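Local coordinates for protein Csc2 (PDB 4TXD) that probably binds CRISPR RNA as the Cas7-family backbone subunit of a type I-D CRISPR interference complex, and carries a zinc ion, at residues M98-L109 with M164-G175; T251-Y260 with L343-S351. All blocks are in the same frame, centred on the assembly; numbering follows the deposited sequence.

Contact 1 comes first along the chain: helix 94-115 meets the zinc-bearing loop and short helix 169-174. It closes before contact 2 opens, where helix 252-263 packs on helix 343-365. The two centres lie about 12 Å apart, and the contacts touch. Probable hydrogen bonds link Ser351 OG with Phe167 O and with Thr172 OG1, and Leu347 lies on Pro169. Leu108 of helix 94-115 reaches Tyr260 and Phe344. The four helices therefore form one buried cluster. Met98, Thr101, Ile173 and Phe174 set it against strand 197-204 of the antiparallel sheet. In this Cas7-family protein, built on an RRM-like domain, the cluster ties the zinc-binding segment to helices 94-115 and 343-365.

Contact 1 (M98-L109 with M164-G175); sequences MAVTRRQMLQLL and MDGFCPHCTIFG. With ZN (zinc ion), chain B.
Phe174 plugs into helix 98-109 among Met98, Thr101, Arg102 and Met105, a knob-into-hole fit. Arg102 CB lies over one ring face, 4.1 Å from the Phe174 ring centroid. Met105 runs straight out, with CG anti to its backbone N (chi1 179°), and bends only at its last torsion. This sets Met105 SD at the ring edge and puts its CE 3.7 Å from Phe174 CE2. Met105 is itself a knob among Pro169, His170, Ile173 and Phe174. Further along, Leu109 CD1 rests 3.8 Å from Pro169 CD. This apolar part is the tightly packed side.

The segment 164-175 is a zinc-binding element with a CxxC pair. Asp165 OD1 (2.2 Å from the zinc ion), Cys168 SG and Cys171 SG bind the metal, and Cys146 completes the site. Asp165 OD1 also accepts from Phe167 N and Cys168 N on one face of its carboxylate, which should fix its rotation.

Arg102 carries the polar, partly exposed side. Its guanidinium lies over Phe174 CB and stands nearly perpendicular to the His170 ring (87°). NH1 and NH2 both grip Gly175 O, and the bond from Arg102 NH2 is the shorter at 2.9 Å. Arg102 NH2 also donates almost straight to His170 ND1 at 3.2 Å (173°). His170 is thus held as an acceptor at ND1, while its NE2 makes a weak bond to Thr147 O. Met164, also partly exposed, reaches the guanidinium with just its methyl, CE, 3.5 Å from Arg102 NH2, whereas Met105, Leu109, Pro169, Ile173 and Phe174 are buried.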
loop_
_atom_site.group_PDB
_atom_site.type_symbol
_atom_site.label_atom_id
_atom_site.label_comp_id
_atom_site.label_asym_id
_atom_site.label_seq_id
_atom_site.Cartn_x
_atom_site.Cartn_y
_atom_site.Cartn_z
ATOM N N MET A 98 -1.290 3.908 -3.469
ATOM C CA MET A 98 -0.500 4.316 -2.309
ATOM C C MET A 98 -1.333 5.069 -1.292
ATOM O O MET A 98 -1.310 4.748 -0.104
ATOM C CB MET A 98 0.677 5.219 -2.722
ATOM C CG MET A 98 1.805 4.505 -3.398
ATOM S SD MET A 98 2.923 3.760 -2.207
ATOM C CE MET A 98 3.720 5.181 -1.514
ATOM N N ALA A 99 -2.026 6.100 -1.757
ATOM C CA ALA A 99 -2.771 6.973 -0.872
ATOM C C ALA A 99 -3.809 6.175 -0.090
ATOM O O ALA A 99 -3.892 6.317 1.132
ATOM C CB ALA A 99 -3.435 8.086 -1.647
ATOM N N VAL A 100 -4.588 5.333 -0.772
ATOM C CA VAL A 100 -5.689 4.673 -0.064
ATOM C C VAL A 100 -5.148 3.571 0.840
ATOM O O VAL A 100 -5.709 3.323 1.922
ATOM C CB VAL A 100 -6.776 4.082 -1.019
ATOM C CG1 VAL A 100 -7.440 5.186 -1.841
ATOM C CG2 VAL A 100 -6.217 2.967 -1.912
ATOM N N THR A 101 -4.062 2.917 0.427
ATOM C CA THR A 101 -3.544 1.800 1.206
ATOM C C THR A 101 -2.874 2.342 2.469
ATOM O O THR A 101 -3.017 1.776 3.567
ATOM C CB THR A 101 -2.551 0.938 0.413
ATOM O OG1 THR A 101 -3.185 0.421 -0.765
ATOM C CG2 THR A 101 -2.042 -0.237 1.260
ATOM N N ARG A 102 -2.173 3.440 2.337
ATOM C CA ARG A 102 -1.531 4.022 3.487
ATOM C C ARG A 102 -2.532 4.655 4.429
ATOM O O ARG A 102 -2.402 4.581 5.596
ATOM C CB ARG A 102 -0.400 4.954 3.079
ATOM C CG ARG A 102 -0.668 6.402 3.155
ATOM C CD ARG A 102 0.512 7.132 3.759
ATOM N NE ARG A 102 1.481 7.440 2.749
ATOM C CZ ARG A 102 2.784 7.587 2.928
ATOM N NH1 ARG A 102 3.497 7.875 1.893
ATOM N NH2 ARG A 102 3.374 7.419 4.090
ATOM N N ARG A 103 -3.567 5.225 3.869
ATOM C CA ARG A 103 -4.648 5.765 4.685
ATOM C C ARG A 103 -5.357 4.652 5.476
ATOM O O ARG A 103 -5.756 4.850 6.634
ATOM C CB ARG A 103 -5.642 6.532 3.802
ATOM C CG ARG A 103 -6.505 7.526 4.554
ATOM C CD ARG A 103 -7.800 6.896 4.998
ATOM N NE ARG A 103 -8.530 7.724 5.956
ATOM C CZ ARG A 103 -8.341 7.686 7.271
ATOM N NH1 ARG A 103 -7.431 6.869 7.788
ATOM N NH2 ARG A 103 -9.058 8.467 8.068
ATOM N N GLN A 104 -5.500 3.484 4.860
ATOM C CA GLN A 104 -6.083 2.336 5.546
ATOM C C GLN A 104 -5.171 1.829 6.679
ATOM O O GLN A 104 -5.638 1.559 7.792
ATOM C CB GLN A 104 -6.381 1.206 4.551
ATOM C CG GLN A 104 -6.915 -0.099 5.184
ATOM C CD GLN A 104 -8.245 0.063 5.932
ATOM O OE1 GLN A 104 -8.910 1.101 5.859
ATOM N NE2 GLN A 104 -8.629 -0.979 6.664
ATOM N N MET A 105 -3.877 1.701 6.411
ATOM C CA MET A 105 -2.959 1.269 7.466
ATOM C C MET A 105 -3.001 2.236 8.636
ATOM O O MET A 105 -2.977 1.823 9.804
ATOM C CB MET A 105 -1.518 1.144 6.952
ATOM C CG MET A 105 -0.547 0.724 8.079
ATOM S SD MET A 105 1.159 0.435 7.579
ATOM C CE MET A 105 0.986 -1.082 6.646
ATOM N N LEU A 106 -3.111 3.505 8.329
ATOM C CA LEU A 106 -3.206 4.522 9.327
ATOM C C LEU A 106 -4.472 4.362 10.177
ATOM O O LEU A 106 -4.453 4.557 11.376
ATOM C CB LEU A 106 -3.138 5.885 8.689
ATOM C CG LEU A 106 -3.329 7.042 9.629
ATOM C CD1 LEU A 106 -2.509 6.887 10.891
ATOM C CD2 LEU A 106 -3.106 8.383 8.993
ATOM N N GLN A 107 -5.564 3.992 9.531
ATOM C CA GLN A 107 -6.826 3.836 10.260
ATOM C C GLN A 107 -6.733 2.600 11.149
ATOM O O GLN A 107 -7.216 2.607 12.284
ATOM C CB GLN A 107 -8.016 3.754 9.290
ATOM C CG GLN A 107 -9.400 3.833 9.960
ATOM C CD GLN A 107 -9.589 5.083 10.811
ATOM O OE1 GLN A 107 -9.083 6.166 10.489
ATOM N NE2 GLN A 107 -10.314 4.933 11.915
ATOM N N LEU A 108 -6.088 1.550 10.650
ATOM C CA LEU A 108 -5.887 0.343 11.429
ATOM C C LEU A 108 -4.997 0.651 12.635
ATOM O O LEU A 108 -5.248 0.144 13.729
ATOM C CB LEU A 108 -5.283 -0.771 10.570
ATOM C CG LEU A 108 -6.208 -1.293 9.453
ATOM C CD1 LEU A 108 -5.475 -2.277 8.583
ATOM C CD2 LEU A 108 -7.451 -1.955 10.049
ATOM N N LEU A 109 -3.980 1.494 12.438
ATOM C CA LEU A 109 -3.102 1.920 13.539
ATOM C C LEU A 109 -3.865 2.703 14.590
ATOM O O LEU A 109 -3.611 2.564 15.793
ATOM C CB LEU A 109 -1.934 2.776 13.024
ATOM C CG LEU A 109 -0.850 2.003 12.286
ATOM C CD1 LEU A 109 0.070 2.957 11.511
ATOM C CD2 LEU A 109 -0.067 1.147 13.276
ATOM N N MET A 164 3.028 14.459 9.830
ATOM C CA MET A 164 3.480 13.087 9.879
ATOM C C MET A 164 4.532 12.976 10.962
ATOM O O MET A 164 5.218 13.923 11.211
ATOM C CB MET A 164 4.037 12.661 8.521
ATOM C CG MET A 164 2.973 12.313 7.491
ATOM S SD MET A 164 3.479 12.178 5.771
ATOM C CE MET A 164 4.035 10.499 5.717
ATOM N N ASP A 165 4.647 11.819 11.601
ATOM C CA ASP A 165 5.609 11.676 12.671
ATOM C C ASP A 165 6.979 11.201 12.204
ATOM O O ASP A 165 7.966 11.457 12.833
ATOM C CB ASP A 165 5.078 10.798 13.791
ATOM C CG ASP A 165 4.592 9.459 13.316
ATOM O OD1 ASP A 165 5.070 8.970 12.330
ATOM O OD2 ASP A 165 3.733 8.881 13.957
ATOM N N GLY A 166 7.004 10.514 11.088
ATOM C CA GLY A 166 8.223 10.004 10.550
ATOM C C GLY A 166 8.741 8.743 11.178
ATOM O O GLY A 166 9.813 8.330 10.858
ATOM N N PHE A 167 7.976 8.139 12.076
ATOM C CA PHE A 167 8.417 6.911 12.682
ATOM C C PHE A 167 7.373 5.803 12.805
ATOM O O PHE A 167 7.699 4.728 13.138
ATOM C CB PHE A 167 9.088 7.168 14.022
ATOM C CG PHE A 167 8.170 7.684 15.070
ATOM C CD1 PHE A 167 7.420 6.831 15.805
ATOM C CD2 PHE A 167 8.053 9.006 15.306
ATOM C CE1 PHE A 167 6.577 7.292 16.767
ATOM C CE2 PHE A 167 7.208 9.482 16.266
ATOM C CZ PHE A 167 6.461 8.619 17.000
ATOM N N CYS A 168 6.129 6.114 12.521
ATOM C CA CYS A 168 5.087 5.126 12.563
ATOM C C CYS A 168 5.131 4.203 11.361
ATOM O O CYS A 168 5.763 4.471 10.400
ATOM C CB CYS A 168 3.735 5.779 12.723
ATOM S SG CYS A 168 2.933 6.259 11.206
ATOM N N PRO A 169 4.411 3.018 11.548
ATOM C CA PRO A 169 4.494 2.091 10.427
ATOM C C PRO A 169 4.097 2.642 9.054
ATOM O O PRO A 169 4.687 2.271 8.112
ATOM C CB PRO A 169 3.550 0.973 10.828
ATOM C CG PRO A 169 3.661 0.896 12.291
ATOM C CD PRO A 169 3.601 2.307 12.660
ATOM N N HIS A 170 3.119 3.503 8.965
ATOM C CA HIS A 170 2.746 3.979 7.659
ATOM C C HIS A 170 3.810 4.901 7.094
ATOM O O HIS A 170 4.082 4.850 5.953
ATOM C CB HIS A 170 1.332 4.553 7.606
ATOM C CG HIS A 170 1.261 6.027 7.711
ATOM N ND1 HIS A 170 1.556 6.859 6.665
ATOM C CD2 HIS A 170 0.935 6.826 8.743
ATOM C CE1 HIS A 170 1.410 8.107 7.043
ATOM N NE2 HIS A 170 1.041 8.115 8.304
ATOM N N CYS A 171 4.433 5.690 7.938
ATOM C CA CYS A 171 5.530 6.526 7.492
ATOM C C CYS A 171 6.726 5.731 7.031
ATOM O O CYS A 171 7.254 5.995 6.011
ATOM C CB CYS A 171 5.957 7.499 8.573
ATOM S SG CYS A 171 4.857 8.869 8.869
ATOM N N THR A 172 7.129 4.753 7.806
ATOM C CA THR A 172 8.327 4.021 7.505
ATOM C C THR A 172 8.166 3.065 6.348
ATOM O O THR A 172 9.082 2.797 5.641
ATOM C CB THR A 172 8.889 3.303 8.737
ATOM O OG1 THR A 172 7.967 2.345 9.196
ATOM C CG2 THR A 172 9.153 4.281 9.818
ATOM N N ILE A 173 6.971 2.561 6.166
ATOM C CA ILE A 173 6.754 1.590 5.103
ATOM C C ILE A 173 6.483 2.283 3.765
ATOM O O ILE A 173 7.064 1.919 2.740
ATOM C CB ILE A 173 5.571 0.640 5.436
ATOM C CG1 ILE A 173 5.965 -0.318 6.570
ATOM C CG2 ILE A 173 5.170 -0.166 4.210
ATOM C CD1 ILE A 173 4.776 -1.056 7.171
ATOM N N PHE A 174 5.599 3.274 3.777
ATOM C CA PHE A 174 5.175 3.908 2.537
ATOM C C PHE A 174 5.937 5.197 2.225
ATOM O O PHE A 174 5.750 5.794 1.157
ATOM C CB PHE A 174 3.669 4.179 2.575
ATOM C CG PHE A 174 2.849 2.931 2.634
ATOM C CD1 PHE A 174 2.678 2.149 1.497
ATOM C CD2 PHE A 174 2.265 2.521 3.829
ATOM C CE1 PHE A 174 1.921 0.971 1.546
ATOM C CE2 PHE A 174 1.501 1.344 3.892
ATOM C CZ PHE A 174 1.335 0.566 2.752
ATOM N N GLY A 175 6.774 5.637 3.162
ATOM C CA GLY A 175 7.642 6.774 2.896
ATOM C C GLY A 175 7.218 8.126 3.431
ATOM O O GLY A 175 6.050 8.364 3.757
HETATM ZN ZN ZN B . 3.615 8.314 10.829
#

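Contact 2 (T251-Y260 with L343-S351); sequences TEPELVATLY and LFKDLWRSS
Ser350 OG is held by two groups of segment 251-260, accepting from Thr251 OG1 and donating to Glu254 OE2, both at 2.7 Å. OG stands anti to the backbone N of Ser350 (chi1 -166°), which points it at the start of the facing helix. It meets Glu254 OE2 from above the carboxylate plane, 65° out of it. The other oxygen, Glu254 OE1, accepts from Thr251 N at 3.1 Å. Salt bridges to two arginines also reach this buried carboxylate, Arg45 at OE2 and Arg196 at OE1. Their charges are likely to keep it ionised. With an alanine in place of Glu254, Arg45 and Arg196 would probably lose their paired carboxylate, and Ser350 OG and Thr251 N an acceptor.

Beyond this polar end, along the helix, the contact is apolar. Pro253 enters as a knob among Leu343, Asp346, Leu347 and Ser350, and its CG lies 3.7 Å from Asp346 O. Both methyls of Leu347 rest against the methyl of Ala257, CD1 3.7 Å from Ala257 CB. Leu343 spreads its two methyls: CD1 lies 3.8 Å from Val256 CG1, and CD2 turns to Ala257. Phe344 has Leu347 CD2 over the centre of one ring face. Its CE1 reaches Ala257 CB and, more distantly, Tyr260 CD2.

The axes of segments 252-260 and 343-351 approach to 8.4 Å and cross at -123°, with small Ala257 at the interface. Thr251 and Glu254 form a capping box, in which the return bond from Glu254 N to Thr251 OG1 is weak. Ser350 of the second helix thus docks on the capped N-terminus of the first.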
loop_
_atom_site.group_PDB
_atom_site.type_symbol
_atom_site.label_atom_id
_atom_site.label_comp_id
_atom_site.label_asym_id
_atom_site.label_seq_id
_atom_site.Cartn_x
_atom_site.Cartn_y
_atom_site.Cartn_z
ATOM N N THR A 251 10.226 -6.564 6.961
ATOM C CA THR A 251 10.171 -7.622 7.972
ATOM C C THR A 251 8.846 -8.371 7.877
ATOM O O THR A 251 7.923 -7.915 7.206
ATOM C CB THR A 251 10.299 -7.058 9.378
ATOM O OG1 THR A 251 9.183 -6.204 9.629
ATOM C CG2 THR A 251 11.602 -6.246 9.530
ATOM N N GLU A 252 8.742 -9.474 8.589
ATOM C CA GLU A 252 7.539 -10.245 8.661
ATOM C C GLU A 252 6.311 -9.448 9.043
ATOM O O GLU A 252 5.366 -9.473 8.325
ATOM C CB GLU A 252 7.728 -11.470 9.556
ATOM C CG GLU A 252 6.470 -12.244 9.847
ATOM C CD GLU A 252 6.735 -13.648 10.363
ATOM O OE1 GLU A 252 7.850 -14.154 10.285
ATOM O OE2 GLU A 252 5.789 -14.261 10.821
ATOM N N PRO A 253 6.312 -8.727 10.142
ATOM C CA PRO A 253 5.074 -8.007 10.460
ATOM C C PRO A 253 4.752 -6.845 9.515
ATOM O O PRO A 253 3.583 -6.471 9.366
ATOM C CB PRO A 253 5.318 -7.480 11.881
ATOM C CG PRO A 253 6.779 -7.503 12.066
ATOM C CD PRO A 253 7.315 -8.610 11.219
ATOM N N GLU A 254 5.774 -6.262 8.905
ATOM C CA GLU A 254 5.543 -5.203 7.930
ATOM C C GLU A 254 4.839 -5.785 6.695
ATOM O O GLU A 254 3.851 -5.223 6.198
ATOM C CB GLU A 254 6.865 -4.533 7.564
ATOM C CG GLU A 254 7.439 -3.712 8.721
ATOM C CD GLU A 254 8.867 -3.240 8.477
ATOM O OE1 GLU A 254 9.461 -3.571 7.429
ATOM O OE2 GLU A 254 9.394 -2.535 9.356
ATOM N N LEU A 255 5.341 -6.920 6.229
ATOM C CA LEU A 255 4.735 -7.619 5.110
ATOM C C LEU A 255 3.288 -8.009 5.387
ATOM O O LEU A 255 2.397 -7.735 4.584
ATOM C CB LEU A 255 5.526 -8.873 4.758
ATOM C CG LEU A 255 4.747 -9.727 3.747
ATOM C CD1 LEU A 255 5.238 -9.459 2.347
ATOM C CD2 LEU A 255 4.832 -11.189 4.075
ATOM N N VAL A 256 3.059 -8.664 6.519
ATOM C CA VAL A 256 1.717 -9.131 6.837
ATOM C C VAL A 256 0.765 -7.968 7.031
ATOM O O VAL A 256 -0.368 -8.006 6.539
ATOM C CB VAL A 256 1.706 -10.031 8.088
ATOM C CG1 VAL A 256 0.259 -10.384 8.469
ATOM C CG2 VAL A 256 2.528 -11.287 7.818
ATOM N N ALA A 257 1.214 -6.921 7.723
ATOM C CA ALA A 257 0.368 -5.742 7.911
ATOM C C ALA A 257 0.068 -5.045 6.577
ATOM O O ALA A 257 -1.004 -4.461 6.403
ATOM C CB ALA A 257 1.018 -4.755 8.885
ATOM N N THR A 258 1.016 -5.099 5.646
ATOM C CA THR A 258 0.791 -4.472 4.346
ATOM C C THR A 258 -0.274 -5.267 3.583
ATOM O O THR A 258 -1.234 -4.691 3.074
ATOM C CB THR A 258 2.107 -4.365 3.550
ATOM O OG1 THR A 258 2.972 -3.460 4.241
ATOM C CG2 THR A 258 1.870 -3.828 2.133
ATOM N N LEU A 259 -0.119 -6.592 3.546
ATOM C CA LEU A 259 -1.130 -7.459 2.927
ATOM C C LEU A 259 -2.502 -7.212 3.540
ATOM O O LEU A 259 -3.504 -7.106 2.842
ATOM C CB LEU A 259 -0.747 -8.937 3.071
ATOM C CG LEU A 259 0.520 -9.382 2.340
ATOM C CD1 LEU A 259 0.785 -10.863 2.581
ATOM C CD2 LEU A 259 0.413 -9.104 0.860
ATOM N N TYR A 260 -2.534 -7.087 4.857
ATOM C CA TYR A 260 -3.781 -6.898 5.593
ATOM C C TYR A 260 -4.410 -5.527 5.358
ATOM O O TYR A 260 -5.634 -5.394 5.319
ATOM C CB TYR A 260 -3.518 -7.113 7.089
ATOM C CG TYR A 260 -4.718 -7.031 8.000
ATOM C CD1 TYR A 260 -5.605 -8.102 8.120
ATOM C CD2 TYR A 260 -4.945 -5.899 8.777
ATOM C CE1 TYR A 260 -6.691 -8.032 8.976
ATOM C CE2 TYR A 260 -6.023 -5.827 9.641
ATOM C CZ TYR A 260 -6.892 -6.897 9.736
ATOM O OH TYR A 260 -7.961 -6.816 10.591
ATOM N N LEU A 343 -0.315 -8.831 16.032
ATOM C CA LEU A 343 0.632 -8.413 14.992
ATOM C C LEU A 343 1.007 -6.920 15.008
ATOM O O LEU A 343 2.143 -6.568 14.686
ATOM C CB LEU A 343 0.079 -8.763 13.604
ATOM C CG LEU A 343 0.989 -8.364 12.435
ATOM C CD1 LEU A 343 1.744 -9.580 11.917
ATOM C CD2 LEU A 343 0.202 -7.683 11.328
ATOM N N PHE A 344 0.074 -6.045 15.357
ATOM C CA PHE A 344 0.372 -4.613 15.256
ATOM C C PHE A 344 1.346 -4.160 16.335
ATOM O O PHE A 344 1.953 -3.093 16.222
ATOM C CB PHE A 344 -0.902 -3.767 15.304
ATOM C CG PHE A 344 -1.467 -3.460 13.926
ATOM C CD1 PHE A 344 -1.601 -4.473 12.985
ATOM C CD2 PHE A 344 -1.834 -2.172 13.572
ATOM C CE1 PHE A 344 -2.101 -4.206 11.709
ATOM C CE2 PHE A 344 -2.336 -1.891 12.295
ATOM C CZ PHE A 344 -2.469 -2.913 11.364
ATOM N N LYS A 345 1.508 -4.971 17.375
ATOM C CA LYS A 345 2.552 -4.706 18.350
ATOM C C LYS A 345 3.906 -4.967 17.699
ATOM O O LYS A 345 4.837 -4.169 17.822
ATOM C CB LYS A 345 2.372 -5.574 19.601
ATOM C CG LYS A 345 3.299 -5.192 20.759
ATOM C CD LYS A 345 3.132 -6.167 21.929
ATOM C CE LYS A 345 4.053 -5.821 23.099
ATOM N NZ LYS A 345 3.906 -6.772 24.250
ATOM N N ASP A 346 4.011 -6.082 16.993
ATOM C CA ASP A 346 5.255 -6.412 16.330
ATOM C C ASP A 346 5.513 -5.446 15.175
ATOM O O ASP A 346 6.664 -5.147 14.859
ATOM C CB ASP A 346 5.232 -7.849 15.856
ATOM C CG ASP A 346 5.075 -8.818 17.005
ATOM O OD1 ASP A 346 5.834 -8.687 17.986
ATOM O OD2 ASP A 346 4.180 -9.683 16.944
ATOM N N LEU A 347 4.438 -4.943 14.579
ATOM C CA LEU A 347 4.549 -3.938 13.528
ATOM C C LEU A 347 5.177 -2.651 14.068
ATOM O O LEU A 347 6.056 -2.054 13.443
ATOM C CB LEU A 347 3.176 -3.638 12.927
ATOM C CG LEU A 347 3.149 -2.590 11.808
ATOM C CD1 LEU A 347 3.908 -3.079 10.557
ATOM C CD2 LEU A 347 1.698 -2.153 11.487
ATOM N N TRP A 348 4.714 -2.212 15.213
ATOM C CA TRP A 348 5.252 -1.025 15.850
ATOM C C TRP A 348 6.719 -1.250 16.271
ATOM O O TRP A 348 7.553 -0.434 16.023
ATOM C CB TRP A 348 4.394 -0.607 17.026
ATOM C CG TRP A 348 3.445 0.489 16.838
ATOM C CD1 TRP A 348 2.121 0.415 16.971
ATOM C CD2 TRP A 348 3.731 1.852 16.549
ATOM N NE1 TRP A 348 1.548 1.606 16.777
ATOM C CE2 TRP A 348 2.515 2.521 16.512
ATOM C CE3 TRP A 348 4.898 2.574 16.316
ATOM C CZ2 TRP A 348 2.426 3.858 16.263
ATOM C CZ3 TRP A 348 4.799 3.879 16.062
ATOM C CH2 TRP A 348 3.586 4.522 16.029
ATOM N N ARG A 349 7.009 -2.387 16.870
ATOM C CA ARG A 349 8.402 -2.752 17.173
ATOM C C ARG A 349 9.292 -2.655 15.932
ATOM O O ARG A 349 10.409 -2.139 15.991
ATOM C CB ARG A 349 8.502 -4.176 17.735
ATOM C CG ARG A 349 8.085 -4.354 19.199
ATOM C CD ARG A 349 8.058 -5.843 19.589
ATOM N NE ARG A 349 9.303 -6.515 19.237
ATOM C CZ ARG A 349 9.410 -7.524 18.371
ATOM N NH1 ARG A 349 8.340 -8.020 17.768
ATOM N NH2 ARG A 349 10.597 -8.049 18.114
ATOM N N SER A 350 8.794 -3.169 14.812
ATOM C CA SER A 350 9.533 -3.135 13.550
ATOM C C SER A 350 9.719 -1.706 13.028
ATOM O O SER A 350 10.762 -1.365 12.454
ATOM C CB SER A 350 8.810 -3.980 12.500
ATOM O OG SER A 350 9.639 -4.235 11.389
ATOM N N SER A 351 8.737 -0.863 13.232
ATOM C CA SER A 351 8.796 0.467 12.702
ATOM C C SER A 351 9.792 1.303 13.467
ATOM O O SER A 351 10.549 2.009 12.896
ATOM C CB SER A 351 7.443 1.147 12.725
ATOM O OG SER A 351 7.406 2.320 11.993
#